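Local coordinates for glycosylation Associate Protein 2 (Streptococcus agalactiae serotype V, PDB 6OYC) that probably works within the Gap123 complex of the accessory Sec system, in the glycosylation and export of a serine-rich cell-surface adhesin, at residues B[63-68]-B[72-77]; B[86-91]-B[96-101]. All blocks are in the same frame, centred on the assembly; numbering follows the deposited sequence.

Contact 1 (B[63-68]-B[72-77])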
ATOM      1  N   LEU B  63     -11.730  -5.828  18.552  1.00 33.35           N
ATOM      2  CA  LEU B  63     -13.031  -6.153  19.118  1.00 31.17           C
ATOM      3  C   LEU B  63     -13.528  -7.401  18.404  1.00 29.69           C
ATOM      4  O   LEU B  63     -13.734  -7.383  17.186  1.00 31.23           O
ATOM      5  CB  LEU B  63     -14.015  -4.991  18.941  1.00 28.08           C
ATOM      6  CG  LEU B  63     -15.483  -5.272  19.299  1.00 32.25           C
ATOM      7  CD1 LEU B  63     -15.582  -5.655  20.767  1.00 26.74           C
ATOM      8  CD2 LEU B  63     -16.395  -4.057  18.974  1.00 26.82           C
ATOM      9  N   LEU B  64     -13.718  -8.478  19.150  1.00 28.63           N
ATOM     10  CA  LEU B  64     -14.118  -9.751  18.569  1.00 29.96           C
ATOM     11  C   LEU B  64     -15.584  -9.991  18.897  1.00 28.04           C
ATOM     12  O   LEU B  64     -15.949 -10.167  20.063  1.00 31.46           O
ATOM     13  CB  LEU B  64     -13.246 -10.900  19.071  1.00 28.96           C
ATOM     14  CG  LEU B  64     -13.747 -12.257  18.566  1.00 29.59           C
ATOM     15  CD1 LEU B  64     -13.812 -12.292  17.035  1.00 27.19           C
ATOM     16  CD2 LEU B  64     -12.894 -13.385  19.114  1.00 32.09           C
ATOM     17  N   LEU B  65     -16.413 -10.022  17.869  1.00 30.10           N
ATOM     18  CA  LEU B  65     -17.852 -10.187  18.031  1.00 32.83           C
ATOM     19  C   LEU B  65     -18.206 -11.607  17.606  1.00 31.28           C
ATOM     20  O   LEU B  65     -18.070 -11.963  16.432  1.00 32.72           O
ATOM     21  CB  LEU B  65     -18.607  -9.138  17.209  1.00 29.97           C
ATOM     22  CG  LEU B  65     -18.327  -7.676  17.592  1.00 33.45           C
ATOM     23  CD1 LEU B  65     -19.085  -6.683  16.686  1.00 31.43           C
ATOM     24  CD2 LEU B  65     -18.663  -7.429  19.062  1.00 30.15           C
ATOM     25  N   THR B  66     -18.641 -12.427  18.554  1.00 32.60           N
ATOM     26  CA  THR B  66     -18.874 -13.829  18.238  1.00 35.49           C
ATOM     27  C   THR B  66     -20.343 -14.188  18.046  1.00 40.33           C
ATOM     28  O   THR B  66     -20.624 -15.345  17.728  1.00 45.08           O
ATOM     29  CB  THR B  66     -18.266 -14.738  19.315  1.00 37.09           C
ATOM     30  OG1 THR B  66     -18.830 -14.415  20.594  1.00 38.58           O
ATOM     31  CG2 THR B  66     -16.728 -14.586  19.364  1.00 34.88           C
ATOM     32  N   GLU B  67     -21.280 -13.249  18.214  1.00 33.12           N
ATOM     33  CA  GLU B  67     -22.706 -13.537  18.073  1.00 38.12           C
ATOM     34  C   GLU B  67     -23.268 -12.921  16.796  1.00 38.89           C
ATOM     35  O   GLU B  67     -22.707 -11.981  16.223  1.00 36.33           O
ATOM     36  CB  GLU B  67     -23.512 -13.012  19.270  1.00 37.44           C
ATOM     37  CG  GLU B  67     -22.916 -13.334  20.615  1.00 36.97           C
ATOM     38  CD  GLU B  67     -22.720 -14.826  20.801  1.00 44.56           C
ATOM     39  OE1 GLU B  67     -23.681 -15.590  20.551  1.00 45.33           O
ATOM     40  OE2 GLU B  67     -21.599 -15.234  21.189  1.00 44.43           O
ATOM     41  N   GLN B  68     -24.409 -13.455  16.352  1.00 41.03           N
ATOM     42  CA  GLN B  68     -25.002 -12.929  15.128  1.00 41.91           C
ATOM     43  C   GLN B  68     -25.579 -11.536  15.339  1.00 37.70           C
ATOM     44  O   GLN B  68     -25.388 -10.640  14.503  1.00 37.54           O
ATOM     45  CB  GLN B  68     -26.081 -13.864  14.607  1.00 41.74           C
ATOM     46  CG  GLN B  68     -26.865 -13.205  13.501  1.00 45.16           C
ATOM     47  CD  GLN B  68     -27.458 -14.191  12.535  1.00 51.43           C
ATOM     48  OE1 GLN B  68     -27.178 -14.142  11.338  1.00 53.95           O
ATOM     49  NE2 GLN B  68     -28.292 -15.088  13.043  1.00 50.87           N
ATOM     50  N   PRO B  72     -28.999  -2.901  21.229  1.00 41.82           N
ATOM     51  CA  PRO B  72     -28.570  -1.541  20.841  1.00 39.36           C
ATOM     52  C   PRO B  72     -27.295  -1.080  21.529  1.00 35.81           C
ATOM     53  O   PRO B  72     -26.639  -0.167  21.023  1.00 35.73           O
ATOM     54  CB  PRO B  72     -29.766  -0.652  21.240  1.00 39.06           C
ATOM     55  CG  PRO B  72     -30.892  -1.599  21.608  1.00 36.92           C
ATOM     56  CD  PRO B  72     -30.295  -2.927  21.936  1.00 37.36           C
ATOM     57  N   GLU B  73     -26.925  -1.665  22.668  1.00 35.27           N
ATOM     58  CA  GLU B  73     -25.732  -1.201  23.379  1.00 38.34           C
ATOM     59  C   GLU B  73     -24.432  -1.376  22.584  1.00 37.02           C
ATOM     60  O   GLU B  73     -23.479  -0.625  22.825  1.00 36.42           O
ATOM     61  CB  GLU B  73     -25.620  -1.915  24.716  1.00 39.28           C
ATOM     62  CG  GLU B  73     -26.816  -1.663  25.624  1.00 48.80           C
ATOM     63  CD  GLU B  73     -27.917  -2.702  25.454  1.00 54.18           C
ATOM     64  OE1 GLU B  73     -28.799  -2.763  26.338  1.00 57.52           O
ATOM     65  OE2 GLU B  73     -27.902  -3.452  24.440  1.00 49.58           O
ATOM     66  N   LEU B  74     -24.379  -2.313  21.627  1.00 32.60           N
ATOM     67  CA  LEU B  74     -23.178  -2.489  20.806  1.00 34.15           C
ATOM     68  C   LEU B  74     -22.679  -1.163  20.244  1.00 35.38           C
ATOM     69  O   LEU B  74     -21.463  -0.931  20.154  1.00 34.06           O
ATOM     70  CB  LEU B  74     -23.450  -3.484  19.672  1.00 31.59           C
ATOM     71  CG  LEU B  74     -22.359  -3.735  18.629  1.00 33.23           C
ATOM     72  CD1 LEU B  74     -21.217  -4.557  19.205  1.00 30.20           C
ATOM     73  CD2 LEU B  74     -22.940  -4.417  17.386  1.00 32.76           C
ATOM     74  N   SER B  75     -23.601  -0.264  19.890  1.00 32.50           N
ATOM     75  CA  SER B  75     -23.200   1.021  19.324  1.00 32.76           C
ATOM     76  C   SER B  75     -22.311   1.816  20.276  1.00 34.57           C
ATOM     77  O   SER B  75     -21.464   2.602  19.829  1.00 33.85           O
ATOM     78  CB  SER B  75     -24.437   1.840  18.976  1.00 34.78           C
ATOM     79  OG  SER B  75     -25.185   1.210  17.964  1.00 35.17           O
ATOM     80  N   SER B  76     -22.493   1.645  21.587  1.00 29.78           N
ATOM     81  CA  SER B  76     -21.654   2.399  22.506  1.00 32.68           C
ATOM     82  C   SER B  76     -20.190   1.950  22.497  1.00 35.90           C
ATOM     83  O   SER B  76     -19.357   2.632  23.104  1.00 34.81           O
ATOM     84  CB  SER B  76     -22.218   2.314  23.925  1.00 30.05           C
ATOM     85  OG  SER B  76     -22.128   1.003  24.442  1.00 34.65           O
ATOM     86  N   LEU B  77     -19.842   0.843  21.826  1.00 31.73           N
ATOM     87  CA  LEU B  77     -18.431   0.489  21.710  1.00 34.86           C
ATOM     88  C   LEU B  77     -17.740   1.234  20.579  1.00 34.27           C
ATOM     89  O   LEU B  77     -16.528   1.090  20.412  1.00 32.73           O
ATOM     90  CB  LEU B  77     -18.270  -1.021  21.525  1.00 30.34           C
ATOM     91  CG  LEU B  77     -18.817  -1.824  22.711  1.00 34.35           C
ATOM     92  CD1 LEU B  77     -18.614  -3.319  22.513  1.00 32.37           C
ATOM     93  CD2 LEU B  77     -18.192  -1.361  24.029  1.00 30.97           C
TER

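Contact 2 (B[86-91]-B[96-101])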
ATOM      1  N   VAL B  86     -12.532  -4.518  14.037  1.00 31.24           N
ATOM      2  CA  VAL B  86     -13.701  -5.252  14.493  1.00 28.96           C
ATOM      3  C   VAL B  86     -13.801  -6.536  13.688  1.00 31.43           C
ATOM      4  O   VAL B  86     -13.546  -6.546  12.473  1.00 27.83           O
ATOM      5  CB  VAL B  86     -14.976  -4.392  14.362  1.00 30.96           C
ATOM      6  CG1 VAL B  86     -16.219  -5.171  14.817  1.00 26.87           C
ATOM      7  CG2 VAL B  86     -14.800  -3.122  15.183  1.00 28.89           C
ATOM      8  N   PHE B  87     -14.167  -7.626  14.366  1.00 29.75           N
ATOM      9  CA  PHE B  87     -14.187  -8.936  13.737  1.00 29.87           C
ATOM     10  C   PHE B  87     -15.502  -9.645  14.011  1.00 31.22           C
ATOM     11  O   PHE B  87     -16.022  -9.608  15.131  1.00 33.76           O
ATOM     12  CB  PHE B  87     -12.987  -9.764  14.229  1.00 29.20           C
ATOM     13  CG  PHE B  87     -11.685  -9.200  13.781  1.00 29.38           C
ATOM     14  CD1 PHE B  87     -11.098  -8.142  14.474  1.00 30.07           C
ATOM     15  CD2 PHE B  87     -11.057  -9.687  12.640  1.00 29.80           C
ATOM     16  CE1 PHE B  87      -9.899  -7.579  14.046  1.00 30.26           C
ATOM     17  CE2 PHE B  87      -9.854  -9.140  12.212  1.00 32.73           C
ATOM     18  CZ  PHE B  87      -9.270  -8.079  12.920  1.00 33.04           C
ATOM     19  N   TYR B  88     -16.018 -10.324  12.987  1.00 33.42           N
ATOM     20  CA  TYR B  88     -17.382 -10.818  13.007  1.00 34.91           C
ATOM     21  C   TYR B  88     -17.444 -12.033  12.092  1.00 30.56           C
ATOM     22  O   TYR B  88     -16.745 -12.052  11.070  1.00 31.80           O
ATOM     23  CB  TYR B  88     -18.340  -9.712  12.538  1.00 33.80           C
ATOM     24  CG  TYR B  88     -19.812 -10.072  12.499  1.00 34.31           C
ATOM     25  CD1 TYR B  88     -20.622  -9.873  13.613  1.00 34.72           C
ATOM     26  CD2 TYR B  88     -20.402 -10.574  11.337  1.00 35.69           C
ATOM     27  CE1 TYR B  88     -21.976 -10.195  13.589  1.00 37.02           C
ATOM     28  CE2 TYR B  88     -21.767 -10.896  11.301  1.00 39.73           C
ATOM     29  CZ  TYR B  88     -22.543 -10.696  12.431  1.00 38.13           C
ATOM     30  OH  TYR B  88     -23.883 -11.002  12.428  1.00 41.36           O
ATOM     31  N   PRO B  89     -18.221 -13.059  12.433  1.00 32.25           N
ATOM     32  CA  PRO B  89     -18.155 -14.307  11.662  1.00 37.16           C
ATOM     33  C   PRO B  89     -18.570 -14.097  10.215  1.00 39.07           C
ATOM     34  O   PRO B  89     -19.535 -13.382   9.917  1.00 36.19           O
ATOM     35  CB  PRO B  89     -19.128 -15.233  12.401  1.00 35.94           C
ATOM     36  CG  PRO B  89     -19.226 -14.655  13.763  1.00 34.09           C
ATOM     37  CD  PRO B  89     -19.151 -13.178  13.568  1.00 33.21           C
ATOM     38  N   LYS B  90     -17.796 -14.704   9.310  1.00 37.15           N
ATOM     39  CA  LYS B  90     -18.132 -14.654   7.894  1.00 41.74           C
ATOM     40  C   LYS B  90     -19.474 -15.335   7.633  1.00 40.94           C
ATOM     41  O   LYS B  90     -20.231 -14.904   6.761  1.00 40.80           O
ATOM     42  CB  LYS B  90     -17.005 -15.284   7.061  1.00 43.40           C
ATOM     43  CG  LYS B  90     -17.367 -15.502   5.590  1.00 59.24           C
ATOM     44  CD  LYS B  90     -16.153 -15.831   4.709  1.00 71.60           C
ATOM     45  CE  LYS B  90     -15.689 -14.620   3.877  1.00 90.57           C
ATOM     46  NZ  LYS B  90     -16.665 -14.208   2.815  1.00 88.49           N
ATOM     47  N   ASP B  91     -19.801 -16.370   8.406  1.00 41.24           N
ATOM     48  CA  ASP B  91     -20.974 -17.206   8.178  1.00 46.57           C
ATOM     49  C   ASP B  91     -22.248 -16.656   8.808  1.00 47.18           C
ATOM     50  O   ASP B  91     -23.260 -17.357   8.824  1.00 51.71           O
ATOM     51  CB  ASP B  91     -20.715 -18.636   8.692  1.00 43.62           C
ATOM     52  CG  ASP B  91     -20.700 -18.737  10.233  1.00 52.97           C
ATOM     53  OD1 ASP B  91     -20.772 -17.695  10.922  1.00 53.40           O
ATOM     54  OD2 ASP B  91     -20.609 -19.874  10.766  1.00 52.13           O
ATOM     55  N   GLY B  96     -30.004  -4.853  11.318  1.00 44.01           N
ATOM     56  CA  GLY B  96     -30.265  -3.837  12.317  1.00 39.49           C
ATOM     57  C   GLY B  96     -29.041  -2.995  12.633  1.00 41.77           C
ATOM     58  O   GLY B  96     -28.199  -2.715  11.778  1.00 40.92           O
ATOM     59  N   ILE B  97     -28.946  -2.581  13.897  1.00 40.45           N
ATOM     60  CA  ILE B  97     -27.837  -1.737  14.310  1.00 44.20           C
ATOM     61  C   ILE B  97     -26.534  -2.521  14.369  1.00 42.93           C
ATOM     62  O   ILE B  97     -25.455  -1.920  14.285  1.00 41.64           O
ATOM     63  CB  ILE B  97     -28.133  -1.083  15.668  1.00 42.73           C
ATOM     64  CG1 ILE B  97     -28.521  -2.161  16.684  1.00 39.68           C
ATOM     65  CG2 ILE B  97     -29.226  -0.028  15.516  1.00 44.01           C
ATOM     66  CD1 ILE B  97     -27.381  -2.602  17.566  1.00 42.03           C
ATOM     67  N   THR B  98     -26.611  -3.845  14.545  1.00 39.89           N
ATOM     68  CA  THR B  98     -25.418  -4.673  14.435  1.00 40.25           C
ATOM     69  C   THR B  98     -24.748  -4.453  13.091  1.00 37.43           C
ATOM     70  O   THR B  98     -23.555  -4.129  13.026  1.00 36.14           O
ATOM     71  CB  THR B  98     -25.765  -6.155  14.631  1.00 41.90           C
ATOM     72  OG1 THR B  98     -26.298  -6.372  15.951  1.00 38.70           O
ATOM     73  CG2 THR B  98     -24.513  -7.011  14.435  1.00 39.53           C
ATOM     74  N   GLU B  99     -25.511  -4.595  12.001  1.00 39.74           N
ATOM     75  CA  GLU B  99     -24.926  -4.386  10.683  1.00 43.51           C
ATOM     76  C   GLU B  99     -24.425  -2.955  10.528  1.00 43.16           C
ATOM     77  O   GLU B  99     -23.373  -2.725   9.921  1.00 43.97           O
ATOM     78  CB  GLU B  99     -25.930  -4.734   9.585  1.00 48.83           C
ATOM     79  CG  GLU B  99     -25.712  -3.981   8.270  1.00 48.29           C
ATOM     80  CD  GLU B  99     -24.496  -4.481   7.490  1.00 66.50           C
ATOM     81  OE1 GLU B  99     -24.346  -5.716   7.317  1.00 69.34           O
ATOM     82  OE2 GLU B  99     -23.682  -3.636   7.041  1.00 72.22           O
ATOM     83  N   GLU B 100     -25.148  -1.976  11.082  1.00 40.48           N
ATOM     84  CA  GLU B 100     -24.676  -0.596  10.983  1.00 42.75           C
ATOM     85  C   GLU B 100     -23.318  -0.455  11.639  1.00 39.35           C
ATOM     86  O   GLU B 100     -22.416   0.203  11.104  1.00 38.61           O
ATOM     87  CB  GLU B 100     -25.651   0.374  11.651  1.00 43.89           C
ATOM     88  CG  GLU B 100     -27.046   0.453  11.060  1.00 50.34           C
ATOM     89  CD  GLU B 100     -27.972   1.349  11.890  1.00 55.38           C
ATOM     90  OE1 GLU B 100     -29.186   1.031  11.988  1.00 56.12           O
ATOM     91  OE2 GLU B 100     -27.478   2.363  12.442  1.00 54.42           O
ATOM     92  N   PHE B 101     -23.168  -1.061  12.811  1.00 37.03           N
ATOM     93  CA  PHE B 101     -21.894  -1.048  13.507  1.00 35.83           C
ATOM     94  C   PHE B 101     -20.794  -1.671  12.649  1.00 36.13           C
ATOM     95  O   PHE B 101     -19.762  -1.038  12.390  1.00 34.75           O
ATOM     96  CB  PHE B 101     -22.049  -1.778  14.836  1.00 32.72           C
ATOM     97  CG  PHE B 101     -20.875  -1.631  15.736  1.00 35.10           C
ATOM     98  CD1 PHE B 101     -20.741  -0.511  16.530  1.00 34.04           C
ATOM     99  CD2 PHE B 101     -19.894  -2.606  15.779  1.00 33.73           C
ATOM    100  CE1 PHE B 101     -19.665  -0.360  17.363  1.00 33.50           C
ATOM    101  CE2 PHE B 101     -18.801  -2.463  16.604  1.00 32.22           C
ATOM    102  CZ  PHE B 101     -18.686  -1.338  17.398  1.00 36.91           C
TER

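Contact 1 (B[63-68]-B[72-77])
Leu65 meets Leu74, and Leu63 meets Leu77, through branched aliphatic ends alone; no ring face or edge enters either pair. The flat group is the Glu67 carboxylate, past the strand's end and away from the leucines. Its OE2 is met on the anti side by Thr66 OG1, 2.9 Å away and 27° out of the carboxylate plane, and the same oxygen takes a second bond from Glu13 N. The setting is a parallel alpha/beta sheet with the flavodoxin-like strand order 2-1-3-4-5. Strand 62-65 lies in its middle, and 72-77, in the connection to strand 86-89, folds back over one face. Alternate strand residues Leu63 and Leu65 direct their side chains to that face, whereas Leu64 packs on the other against Trp16. The Leu74 methyl CD1 reaches both branches of Leu65, lying 3.8 Å from Leu65 CD2 and 3.9 Å from Leu65 CD1, so it sits over the fork rather than against a single methyl. Leu74 gets there by extending from its turn with CG anti to the backbone N (chi1 175°), and the two side chains slant across each other. Leu63 CD1 and Leu77 CD1 touch more loosely, one methyl against one methyl at 4.2 Å. All four leucines are buried. Phe101 of helix 96-104 packs against both Leu63 and Leu74, while Ile36 and Phe39 of helix 36-52 pack on Leu77. Backbone bonds between residues three apart hold the two inward leucines of 72-77 on one side of the turn; Leu77 N lies 2.9 Å from Leu74 O. Beside this, Glu73 O accepts twice from one serine: Ser76 N approaches to 2.8 Å, and Ser76 OG, in the carbonyl plane, to 2.7 Å.

Contact 2 (B[86-91]-B[96-101])
Val86 CG1 lies 4.1 Å from Phe101 CE2, at the edge of the phenyl ring and near its plane, and the two side chains run at about a right angle. The valine presents this methyl by placing CG1 anti to the backbone N (chi1 179°). Two residues further along the strand, Tyr88 CE1 and Thr98 CG2 come within 4.2 Å; the methyl approaches the ring obliquely, and again the side chains cross nearly square. Pro89 CD lies over one face of the same ring, 3.4 Å above the plane and shifted toward the rim. The polar ends of this pair turn to other partners. Tyr88 OH hydrogen-bonds Gln68 O and Thr98 OG1 accepts from Tyr70 N, so the connection after strand 62-65 ties down both, leaving the threonine methyl for the aromatic ring. Within the helix, Phe101 N bonds Ile97 O at 2.9 Å, one turn back; its CB points past the strand, and the ring, with CG anti to the backbone N (chi1 -170°), brings CE2 to Val86. Together the two pairs seat helix 96-104 on strand 86-89 in a beta-alpha-beta crossover that ends in strand 108-110. The helix also lies on strand 62-65, where Phe101 meets Leu63, while on the other face of the sheet Phe87 packs edge-to-face on Phe122 of helix 115-125.

In the fold
Contacts 1 and 2 are both buried and lie in one layer on the same face of the parallel sheet, their centres 8 Å apart. They use neighbouring strands: Leu65 N and Phe87 O, 2.8 Å apart, are probably hydrogen-bonded across 62-65 and 86-89. Helix 96-104 reaches both strands, but the segment paired with each differs. Contact 1, on the middle strand, uses leucines of a short turn, while contact 2, one strand closer to the 108-110 edge, sets aromatic rings against methyl groups. Polar atoms also differ: the four leucine side chains of contact 1 bring none, whereas contact 2 has two hydroxyls, one bonded to segment 63-68 and one to the residues linking it to 72-77.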